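Local coordinates for glucose dehydrogenase (Serratia sp. FS14, PDB 7CDY), which is a dehydrogenase of the glucose/sorbosone dehydrogenase family, folded as a beta-propeller and carrying a bound calcium ion, at residues L7-S16 against I28-W38; Y136-N144 against W186-L196. One frame throughout, in Å; residues are numbered along the deposited sequence.

How the interactions relate
From the N terminus, interaction 1 comes first: strand 3-19 turns back into strand 26-30, closing a short hairpin loop, and strand 34-39 follows in the same antiparallel sheet. On its other side strand 3-19 pairs with the C-terminal strand 339-345, so this sheet joins the two ends of the chain, the kind of closure that seals a propeller ring. Interaction 2 opens only later and closes a longer loop, bringing residues 136-144 of one four-stranded sheet against residues 186-196, which lead into the next sheet. The two contacts lie in series, neither nested nor crossed. Their centres are about 23 Å apart, yet Trp-15 CZ2 packs 4.1 Å from Gln-194 NE2.

Interaction 1: residues L7-S16 against I28-W38; sequences LQDGLEHPWS and ITERPGRLRLW
With CG turned away from its own carbonyl carbon (chi1 -66°) and the chain extended beyond, Glu-30 carries its carboxylate to the backbone of Glu-12. There OE1, through the lone pair facing away from OE2, accepts a nearly straight hydrogen bond from Glu-12 N (2.8 Å). The setting is an antiparallel hairpin of a beta-propeller sheet, with strand 34-38 flanking strand 28-30. Glutamate suits this place because it has two acceptor oxygens, one for the Glu-12 N-H and one for the arginines: Arg-34 NE, at 2.9 Å, and Arg-36 NH1, at 2.7 Å, meet Glu-30 OE2 from opposite faces of the carboxylate. Arg-34 bends at chi3, and its NH2 forms a salt bridge with Glu-12 OE2 (2.9 Å), nearly in the guanidinium plane; the resulting four-residue salt-bridge network probably eases the repulsion between the two glutamates. Pro-14 and Glu-30 form a non-hydrogen-bonded pair, where a residue lacking an N-H costs nothing. On either side of Pro-14, Trp-15 N donates to Thr-29 O (2.9 Å) and His-13 O accepts from Arg-31 N. Arg-31 lays NH2 over one face of the His-13 ring, the planes only 19° apart, while His-13 ND1 is hydrogen-bonded to Asp-335. At the far end the broad indole of Trp-38 covers Leu-7 and Gln-8: Gln-8 OE1 sits at the ring edge, and Leu-7 CB packs 3.7 Å from Trp-38 CZ2.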
loop_
_atom_site.group_PDB
_atom_site.type_symbol
_atom_site.label_atom_id
_atom_site.label_comp_id
_atom_site.label_asym_id
_atom_site.label_seq_id
_atom_site.Cartn_x
_atom_site.Cartn_y
_atom_site.Cartn_z
ATOM N N LEU A 7 14.793 -2.371 -15.923
ATOM C CA LEU A 7 14.125 -3.345 -16.775
ATOM C C LEU A 7 13.143 -2.716 -17.745
ATOM O O LEU A 7 12.867 -3.309 -18.795
ATOM C CB LEU A 7 13.370 -4.367 -15.921
ATOM C CG LEU A 7 14.179 -5.120 -14.865
ATOM C CD1 LEU A 7 13.284 -6.093 -14.116
ATOM C CD2 LEU A 7 15.354 -5.845 -15.515
ATOM N N GLN A 8 12.596 -1.550 -17.418
ATOM C CA GLN A 8 11.575 -0.933 -18.247
ATOM C C GLN A 8 11.507 0.546 -17.906
ATOM O O GLN A 8 11.698 0.925 -16.748
ATOM C CB GLN A 8 10.205 -1.587 -18.007
ATOM C CG GLN A 8 9.095 -1.056 -18.896
ATOM C CD GLN A 8 9.357 -1.326 -20.364
ATOM O OE1 GLN A 8 9.650 -2.447 -20.752
ATOM N NE2 GLN A 8 9.248 -0.289 -21.184
ATOM N N ASP A 9 11.229 1.367 -18.912
ATOM C CA ASP A 9 10.979 2.791 -18.728
ATOM C C ASP A 9 9.634 3.163 -19.344
ATOM O O ASP A 9 8.865 2.284 -19.751
ATOM C CB ASP A 9 12.117 3.626 -19.333
ATOM C CG ASP A 9 12.221 3.476 -20.850
ATOM O OD1 ASP A 9 11.551 2.607 -21.441
ATOM O OD2 ASP A 9 12.987 4.247 -21.458
ATOM N N GLY A 10 9.335 4.457 -19.407
ATOM C CA GLY A 10 8.118 4.907 -20.062
ATOM C C GLY A 10 6.828 4.526 -19.368
ATOM O O GLY A 10 5.790 4.408 -20.025
ATOM N N LEU A 11 6.860 4.322 -18.055
ATOM C CA LEU A 11 5.655 4.029 -17.290
ATOM C C LEU A 11 5.200 5.332 -16.655
ATOM O O LEU A 11 5.972 5.964 -15.935
ATOM C CB LEU A 11 5.956 3.008 -16.198
ATOM C CG LEU A 11 6.329 1.609 -16.684
ATOM C CD1 LEU A 11 7.085 0.864 -15.605
ATOM C CD2 LEU A 11 5.077 0.842 -17.118
ATOM N N GLU A 12 3.965 5.744 -16.920
ATOM C CA GLU A 12 3.500 7.046 -16.437
ATOM C C GLU A 12 3.006 6.912 -15.000
ATOM O O GLU A 12 1.923 6.363 -14.753
ATOM C CB GLU A 12 2.417 7.623 -17.345
ATOM C CG GLU A 12 2.047 9.051 -16.954
ATOM C CD GLU A 12 0.956 9.660 -17.811
ATOM O OE1 GLU A 12 0.728 10.884 -17.675
ATOM O OE2 GLU A 12 0.325 8.937 -18.608
ATOM N N HIS A 13 3.793 7.406 -14.052
ATOM C CA HIS A 13 3.471 7.316 -12.634
ATOM C C HIS A 13 3.019 5.908 -12.222
ATOM O O HIS A 13 1.895 5.712 -11.762
ATOM C CB HIS A 13 2.448 8.373 -12.237
ATOM C CG HIS A 13 2.971 9.767 -12.396
ATOM N ND1 HIS A 13 3.841 10.336 -11.493
ATOM C CD2 HIS A 13 2.794 10.683 -13.379
ATOM C CE1 HIS A 13 4.156 11.555 -11.897
ATOM N NE2 HIS A 13 3.537 11.789 -13.040
ATOM N N PRO A 14 3.874 4.910 -12.402
ATOM C CA PRO A 14 3.510 3.557 -11.973
ATOM C C PRO A 14 3.324 3.523 -10.466
ATOM O O PRO A 14 3.961 4.275 -9.721
ATOM C CB PRO A 14 4.711 2.714 -12.414
ATOM C CG PRO A 14 5.871 3.689 -12.359
ATOM C CD PRO A 14 5.291 5.012 -12.800
ATOM N N TRP A 15 2.419 2.658 -10.013
ATOM C CA TRP A 15 2.026 2.688 -8.609
ATOM C C TRP A 15 2.210 1.356 -7.909
ATOM O O TRP A 15 2.666 1.327 -6.768
ATOM C CB TRP A 15 0.563 3.147 -8.474
ATOM C CG TRP A 15 0.230 3.819 -7.158
ATOM C CD1 TRP A 15 0.336 5.153 -6.877
ATOM C CD2 TRP A 15 -0.253 3.190 -5.966
ATOM N NE1 TRP A 15 -0.059 5.394 -5.581
ATOM C CE2 TRP A 15 -0.440 4.209 -5.003
ATOM C CE3 TRP A 15 -0.576 1.874 -5.626
ATOM C CZ2 TRP A 15 -0.922 3.942 -3.712
ATOM C CZ3 TRP A 15 -1.056 1.613 -4.354
ATOM C CH2 TRP A 15 -1.225 2.644 -3.409
ATOM N N SER A 16 1.887 0.250 -8.570
ATOM C CA SER A 16 1.907 -1.062 -7.941
ATOM C C SER A 16 2.457 -2.075 -8.927
ATOM O O SER A 16 2.273 -1.947 -10.138
ATOM C CB SER A 16 0.468 -1.482 -7.567
ATOM O OG SER A 16 0.375 -2.759 -6.940
ATOM N N ILE A 28 1.710 -4.369 -13.686
ATOM C CA ILE A 28 2.080 -3.029 -13.239
ATOM C C ILE A 28 0.894 -2.116 -13.469
ATOM O O ILE A 28 0.319 -2.117 -14.559
ATOM C CB ILE A 28 3.284 -2.480 -14.031
ATOM C CG1 ILE A 28 4.480 -3.418 -13.924
ATOM C CG2 ILE A 28 3.655 -1.076 -13.553
ATOM C CD1 ILE A 28 5.710 -2.941 -14.685
ATOM N N THR A 29 0.547 -1.306 -12.472
ATOM C CA THR A 29 -0.422 -0.245 -12.682
ATOM C C THR A 29 0.285 1.070 -12.975
ATOM O O THR A 29 1.324 1.385 -12.386
ATOM C CB THR A 29 -1.344 -0.060 -11.472
ATOM O OG1 THR A 29 -0.561 0.325 -10.333
ATOM C CG2 THR A 29 -2.105 -1.348 -11.174
ATOM N N GLU A 30 -0.299 1.834 -13.892
ATOM C CA GLU A 30 0.036 3.238 -14.086
ATOM C C GLU A 30 -1.120 4.026 -13.488
ATOM O O GLU A 30 -2.286 3.798 -13.849
ATOM C CB GLU A 30 0.180 3.559 -15.573
ATOM C CG GLU A 30 1.357 2.868 -16.262
ATOM C CD GLU A 30 1.364 3.141 -17.751
ATOM O OE1 GLU A 30 2.113 4.046 -18.191
ATOM O OE2 GLU A 30 0.593 2.501 -18.481
ATOM N N ARG A 31 -0.803 4.918 -12.552
ATOM C CA ARG A 31 -1.841 5.664 -11.843
ATOM C C ARG A 31 -2.876 6.324 -12.747
ATOM O O ARG A 31 -4.063 6.312 -12.381
ATOM C CB ARG A 31 -1.221 6.659 -10.843
ATOM C CG ARG A 31 -2.230 7.247 -9.867
ATOM C CD ARG A 31 -1.568 8.155 -8.825
ATOM N NE ARG A 31 -0.847 9.248 -9.475
ATOM C CZ ARG A 31 0.146 9.941 -8.928
ATOM N NH1 ARG A 31 0.553 9.675 -7.693
ATOM N NH2 ARG A 31 0.723 10.914 -9.620
ATOM N N PRO A 32 -2.534 6.892 -13.910
ATOM C CA PRO A 32 -3.583 7.480 -14.758
ATOM C C PRO A 32 -4.701 6.524 -15.150
ATOM O O PRO A 32 -5.765 6.997 -15.575
ATOM C CB PRO A 32 -2.807 7.979 -15.983
ATOM C CG PRO A 32 -1.468 8.275 -15.459
ATOM C CD PRO A 32 -1.191 7.231 -14.410
ATOM N N GLY A 33 -4.497 5.206 -15.053
ATOM C CA GLY A 33 -5.600 4.271 -15.207
ATOM C C GLY A 33 -5.359 3.074 -16.102
ATOM O O GLY A 33 -6.318 2.533 -16.657
ATOM N N ARG A 34 -4.116 2.622 -16.246
ATOM C CA ARG A 34 -3.803 1.500 -17.122
ATOM C C ARG A 34 -3.119 0.377 -16.356
ATOM O O ARG A 34 -2.333 0.618 -15.433
ATOM C CB ARG A 34 -2.889 1.929 -18.271
ATOM C CG ARG A 34 -3.505 2.985 -19.166
ATOM C CD ARG A 34 -2.514 3.455 -20.220
ATOM N NE ARG A 34 -1.380 4.198 -19.671
ATOM C CZ ARG A 34 -1.377 5.507 -19.442
ATOM N NH1 ARG A 34 -2.458 6.228 -19.686
ATOM N NH2 ARG A 34 -0.292 6.095 -18.953
ATOM N N LEU A 35 -3.422 -0.858 -16.763
ATOM C CA LEU A 35 -2.780 -2.060 -16.250
ATOM C C LEU A 35 -1.967 -2.685 -17.378
ATOM O O LEU A 35 -2.468 -2.833 -18.496
ATOM C CB LEU A 35 -3.830 -3.061 -15.759
ATOM C CG LEU A 35 -3.299 -4.356 -15.131
ATOM C CD1 LEU A 35 -2.651 -4.065 -13.793
ATOM C CD2 LEU A 35 -4.430 -5.348 -14.922
ATOM N N ARG A 36 -0.715 -3.020 -17.088
ATOM C CA ARG A 36 0.206 -3.581 -18.064
ATOM C C ARG A 36 0.770 -4.891 -17.534
ATOM O O ARG A 36 0.778 -5.146 -16.328
ATOM C CB ARG A 36 1.386 -2.626 -18.350
ATOM C CG ARG A 36 1.040 -1.136 -18.364
ATOM C CD ARG A 36 0.172 -0.780 -19.566
ATOM N NE ARG A 36 0.925 -0.832 -20.816
ATOM C CZ ARG A 36 1.497 0.221 -21.391
ATOM N NH1 ARG A 36 1.403 1.420 -20.829
ATOM N NH2 ARG A 36 2.163 0.074 -22.528
ATOM N N LEU A 37 1.261 -5.723 -18.450
ATOM C CA LEU A 37 2.000 -6.931 -18.104
ATOM C C LEU A 37 3.402 -6.805 -18.684
ATOM O O LEU A 37 3.557 -6.599 -19.893
ATOM C CB LEU A 37 1.309 -8.181 -18.655
ATOM C CG LEU A 37 2.003 -9.527 -18.396
ATOM C CD1 LEU A 37 2.122 -9.841 -16.918
ATOM C CD2 LEU A 37 1.258 -10.651 -19.103
ATOM N N TRP A 38 4.416 -6.929 -17.833
ATOM C CA TRP A 38 5.809 -6.907 -18.266
ATOM C C TRP A 38 6.382 -8.310 -18.129
ATOM O O TRP A 38 6.170 -8.978 -17.115
ATOM C CB TRP A 38 6.643 -5.924 -17.444
ATOM C CG TRP A 38 8.077 -5.829 -17.913
ATOM C CD1 TRP A 38 8.574 -4.973 -18.855
ATOM C CD2 TRP A 38 9.181 -6.645 -17.485
ATOM N NE1 TRP A 38 9.921 -5.199 -19.030
ATOM C CE2 TRP A 38 10.317 -6.213 -18.197
ATOM C CE3 TRP A 38 9.316 -7.690 -16.564
ATOM C CZ2 TRP A 38 11.574 -6.799 -18.025
ATOM C CZ3 TRP A 38 10.570 -8.267 -16.391
ATOM C CH2 TRP A 38 11.681 -7.814 -17.116
HETATM O O HOH W 1 2.798 4.293 -20.666
HETATM O O HOH W 2 -2.159 9.235 -19.591
HETATM O O HOH W 3 -0.652 8.260 -5.405
#

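Interaction 2: residues Y136-N144 against W186-L196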
loop_
_atom_site.group_PDB
_atom_site.type_symbol
_atom_site.label_atom_id
_atom_site.label_comp_id
_atom_site.label_asym_id
_atom_site.label_seq_id
_atom_site.Cartn_x
_atom_site.Cartn_y
_atom_site.Cartn_z
ATOM N N TYR A 136 -7.472 -13.940 4.098
ATOM C CA TYR A 136 -8.269 -12.738 4.306
ATOM C C TYR A 136 -7.578 -11.540 3.665
ATOM O O TYR A 136 -6.343 -11.456 3.615
ATOM C CB TYR A 136 -8.496 -12.470 5.793
ATOM C CG TYR A 136 -9.375 -13.522 6.442
ATOM C CD1 TYR A 136 -10.761 -13.431 6.383
ATOM C CD2 TYR A 136 -8.810 -14.616 7.085
ATOM C CE1 TYR A 136 -11.566 -14.403 6.969
ATOM C CE2 TYR A 136 -9.602 -15.595 7.673
ATOM C CZ TYR A 136 -10.975 -15.470 7.614
ATOM O OH TYR A 136 -11.776 -16.441 8.187
ATOM N N LEU A 137 -8.388 -10.618 3.164
ATOM C CA LEU A 137 -7.898 -9.456 2.433
ATOM C C LEU A 137 -7.852 -8.249 3.359
ATOM O O LEU A 137 -8.883 -7.841 3.903
ATOM C CB LEU A 137 -8.823 -9.175 1.252
ATOM C CG LEU A 137 -8.451 -7.952 0.410
ATOM C CD1 LEU A 137 -7.033 -8.059 -0.166
ATOM C CD2 LEU A 137 -9.484 -7.756 -0.700
ATOM N N PHE A 138 -6.661 -7.673 3.527
ATOM C CA PHE A 138 -6.482 -6.413 4.239
ATOM C C PHE A 138 -6.399 -5.242 3.263
ATOM O O PHE A 138 -5.729 -5.323 2.227
ATOM C CB PHE A 138 -5.233 -6.457 5.116
ATOM C CG PHE A 138 -5.415 -7.237 6.386
ATOM C CD1 PHE A 138 -5.435 -8.620 6.370
ATOM C CD2 PHE A 138 -5.558 -6.579 7.601
ATOM C CE1 PHE A 138 -5.614 -9.336 7.549
ATOM C CE2 PHE A 138 -5.718 -7.289 8.776
ATOM C CZ PHE A 138 -5.751 -8.660 8.744
ATOM N N ILE A 139 -7.100 -4.162 3.594
ATOM C CA ILE A 139 -7.201 -2.980 2.745
ATOM C C ILE A 139 -6.860 -1.765 3.600
ATOM O O ILE A 139 -7.531 -1.502 4.604
ATOM C CB ILE A 139 -8.622 -2.828 2.177
ATOM C CG1 ILE A 139 -9.065 -4.096 1.434
ATOM C CG2 ILE A 139 -8.709 -1.605 1.298
ATOM C CD1 ILE A 139 -10.560 -4.142 1.177
ATOM N N ALA A 140 -5.848 -1.000 3.189
ATOM C CA ALA A 140 -5.403 0.177 3.934
ATOM C C ALA A 140 -6.025 1.423 3.314
ATOM O O ALA A 140 -5.843 1.682 2.120
ATOM C CB ALA A 140 -3.876 0.261 3.919
ATOM N N LEU A 141 -6.741 2.202 4.120
ATOM C CA LEU A 141 -7.477 3.368 3.643
ATOM C C LEU A 141 -6.992 4.647 4.308
ATOM O O LEU A 141 -6.896 4.718 5.539
ATOM C CB LEU A 141 -8.970 3.203 3.915
ATOM C CG LEU A 141 -9.630 1.989 3.263
ATOM C CD1 LEU A 141 -11.049 1.813 3.774
ATOM C CD2 LEU A 141 -9.634 2.143 1.747
ATOM N N GLY A 142 -6.707 5.670 3.491
ATOM C CA GLY A 142 -6.437 6.989 4.022
ATOM C C GLY A 142 -7.713 7.679 4.476
ATOM O O GLY A 142 -8.831 7.211 4.268
ATOM N N GLU A 143 -7.531 8.826 5.128
ATOM C CA GLU A 143 -8.703 9.593 5.641
ATOM C C GLU A 143 -9.151 10.703 4.670
ATOM O O GLU A 143 -9.870 11.561 5.115
ATOM C CB GLU A 143 -8.532 10.112 7.083
ATOM C CG GLU A 143 -7.157 10.629 7.483
ATOM C CD GLU A 143 -6.573 11.815 6.725
ATOM O OE1 GLU A 143 -6.559 11.769 5.513
ATOM O OE2 GLU A 143 -6.075 12.720 7.374
ATOM N N ASN A 144 -8.742 10.630 3.390
ATOM C CA ASN A 144 -9.254 11.517 2.346
ATOM C C ASN A 144 -8.911 12.985 2.598
ATOM O O ASN A 144 -9.519 13.878 1.975
ATOM C CB ASN A 144 -10.779 11.383 2.153
ATOM C CG ASN A 144 -11.245 10.028 1.580
ATOM O OD1 ASN A 144 -12.455 9.810 1.502
ATOM N ND2 ASN A 144 -10.335 9.136 1.199
ATOM N N TRP A 186 -10.615 -3.201 10.849
ATOM C CA TRP A 186 -9.633 -3.885 11.675
ATOM C C TRP A 186 -9.020 -2.937 12.695
ATOM O O TRP A 186 -9.033 -3.221 13.895
ATOM C CB TRP A 186 -8.538 -4.493 10.783
ATOM C CG TRP A 186 -7.457 -5.242 11.512
ATOM C CD1 TRP A 186 -6.208 -4.778 11.841
ATOM C CD2 TRP A 186 -7.521 -6.589 11.986
ATOM N NE1 TRP A 186 -5.501 -5.752 12.494
ATOM C CE2 TRP A 186 -6.279 -6.878 12.589
ATOM C CE3 TRP A 186 -8.509 -7.577 11.962
ATOM C CZ2 TRP A 186 -6.002 -8.121 13.160
ATOM C CZ3 TRP A 186 -8.230 -8.815 12.528
ATOM C CH2 TRP A 186 -6.986 -9.073 13.116
ATOM N N SER A 187 -8.472 -1.805 12.241
ATOM C CA SER A 187 -7.887 -0.796 13.117
ATOM C C SER A 187 -8.207 0.587 12.568
ATOM O O SER A 187 -8.587 0.745 11.405
ATOM C CB SER A 187 -6.376 -0.985 13.274
ATOM O OG SER A 187 -5.729 -0.980 12.004
ATOM N N TYR A 188 -8.040 1.598 13.419
ATOM C CA TYR A 188 -8.441 2.951 13.061
ATOM C C TYR A 188 -7.374 3.945 13.503
ATOM O O TYR A 188 -6.346 3.570 14.066
ATOM C CB TYR A 188 -9.855 3.266 13.568
ATOM C CG TYR A 188 -10.047 3.453 15.055
ATOM C CD1 TYR A 188 -9.903 2.396 15.947
ATOM C CD2 TYR A 188 -10.438 4.682 15.555
ATOM C CE1 TYR A 188 -10.114 2.580 17.311
ATOM C CE2 TYR A 188 -10.663 4.871 16.910
ATOM C CZ TYR A 188 -10.500 3.817 17.768
ATOM O OH TYR A 188 -10.714 4.012 19.121
ATOM N N GLY A 189 -7.610 5.226 13.222
ATOM C CA GLY A 189 -6.621 6.241 13.544
ATOM C C GLY A 189 -5.388 6.232 12.670
ATOM O O GLY A 189 -4.286 6.524 13.156
ATOM N N HIS A 190 -5.548 5.922 11.383
ATOM C CA HIS A 190 -4.475 5.961 10.403
ATOM C C HIS A 190 -4.619 7.203 9.528
ATOM O O HIS A 190 -5.725 7.715 9.327
ATOM C CB HIS A 190 -4.521 4.694 9.537
ATOM C CG HIS A 190 -4.378 3.429 10.326
ATOM N ND1 HIS A 190 -3.192 3.057 10.921
ATOM C CD2 HIS A 190 -5.279 2.467 10.651
ATOM C CE1 HIS A 190 -3.359 1.909 11.560
ATOM N NE2 HIS A 190 -4.616 1.533 11.413
ATOM N N ARG A 191 -3.481 7.704 9.029
ATOM C CA ARG A 191 -3.495 8.905 8.196
ATOM C C ARG A 191 -3.555 8.587 6.700
ATOM O O ARG A 191 -4.625 8.687 6.091
ATOM C CB ARG A 191 -2.319 9.827 8.529
ATOM C CG ARG A 191 -2.381 11.156 7.808
ATOM C CD ARG A 191 -1.222 12.053 8.237
ATOM N NE ARG A 191 -1.180 13.281 7.451
ATOM C CZ ARG A 191 -0.655 13.359 6.236
ATOM N NH1 ARG A 191 -0.080 12.293 5.699
ATOM N NH2 ARG A 191 -0.682 14.505 5.577
ATOM N N ASN A 192 -2.426 8.240 6.076
ATOM C CA ASN A 192 -2.416 7.834 4.673
ATOM C C ASN A 192 -1.450 6.680 4.488
ATOM O O ASN A 192 -0.250 6.882 4.252
ATOM C CB ASN A 192 -2.059 8.974 3.724
ATOM C CG ASN A 192 -2.334 8.595 2.296
ATOM O OD1 ASN A 192 -3.254 7.823 2.033
ATOM N ND2 ASN A 192 -1.542 9.118 1.367
ATOM N N PRO A 193 -1.944 5.445 4.592
ATOM C CA PRO A 193 -1.060 4.267 4.547
ATOM C C PRO A 193 -0.709 3.889 3.118
ATOM O O PRO A 193 -1.590 3.560 2.317
ATOM C CB PRO A 193 -1.891 3.169 5.223
ATOM C CG PRO A 193 -3.329 3.611 5.044
ATOM C CD PRO A 193 -3.336 5.112 4.951
ATOM N N GLN A 194 0.590 3.894 2.811
ATOM C CA GLN A 194 1.072 3.437 1.516
ATOM C C GLN A 194 2.031 2.257 1.655
ATOM O O GLN A 194 2.795 1.958 0.728
ATOM C CB GLN A 194 1.631 4.588 0.674
ATOM C CG GLN A 194 0.523 5.568 0.235
ATOM C CD GLN A 194 0.997 6.664 -0.703
ATOM O OE1 GLN A 194 2.172 7.018 -0.723
ATOM N NE2 GLN A 194 0.070 7.202 -1.492
ATOM N N GLY A 195 1.957 1.531 2.774
ATOM C CA GLY A 195 2.678 0.284 2.922
ATOM C C GLY A 195 1.840 -0.715 3.689
ATOM O O GLY A 195 1.239 -0.354 4.709
ATOM N N LEU A 196 1.803 -1.962 3.223
ATOM C CA LEU A 196 1.034 -3.003 3.904
ATOM C C LEU A 196 1.605 -4.349 3.494
ATOM O O LEU A 196 1.618 -4.673 2.302
ATOM C CB LEU A 196 -0.437 -2.901 3.495
ATOM C CG LEU A 196 -1.436 -3.708 4.320
ATOM C CD1 LEU A 196 -1.575 -3.128 5.721
ATOM C CD2 LEU A 196 -2.795 -3.740 3.615
#
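The ring of Phe-138 stands edge-on over one face of the Trp-186 indole in a T-shaped stack, the planes 76° apart and Phe-138 CE2 3.7 Å from Trp-186 CD2. The indole offers a wide apolar face to that edge while its NE1 is hydrogen-bonded to Pro-221. Leu-196, with CG anti to the backbone N (chi1 -167°), brings CD2 to 3.6 Å from Phe-138 O and also against Phe-138 CB. Farther along, the short Ala-140 side chain lets the Pro-193 ring come close, CB to CG 3.6 Å. Gly-142, with no side chain, brings its CA to 3.2 Å from Arg-191 O in a CA-H...O contact. The same carbonyl oxygen accepts a hydrogen bond from Glu-143 N (3.1 Å), which approaches nearly in line with the C=O bond. Glu-143 CG lies against the carbonyl oxygens of His-190 and Arg-191, and the bend at chi2 turns the carboxylate back; His-124 and Asn-145 bind OE1 and Trp-229 binds OE2. Phe-138 and Trp-186 meet within one sheet, where the chain turns a corner, whereas Phe-138 and Ala-140 against Leu-196 and Pro-193 show the face-to-face packing of neighbouring blades in a beta-propeller.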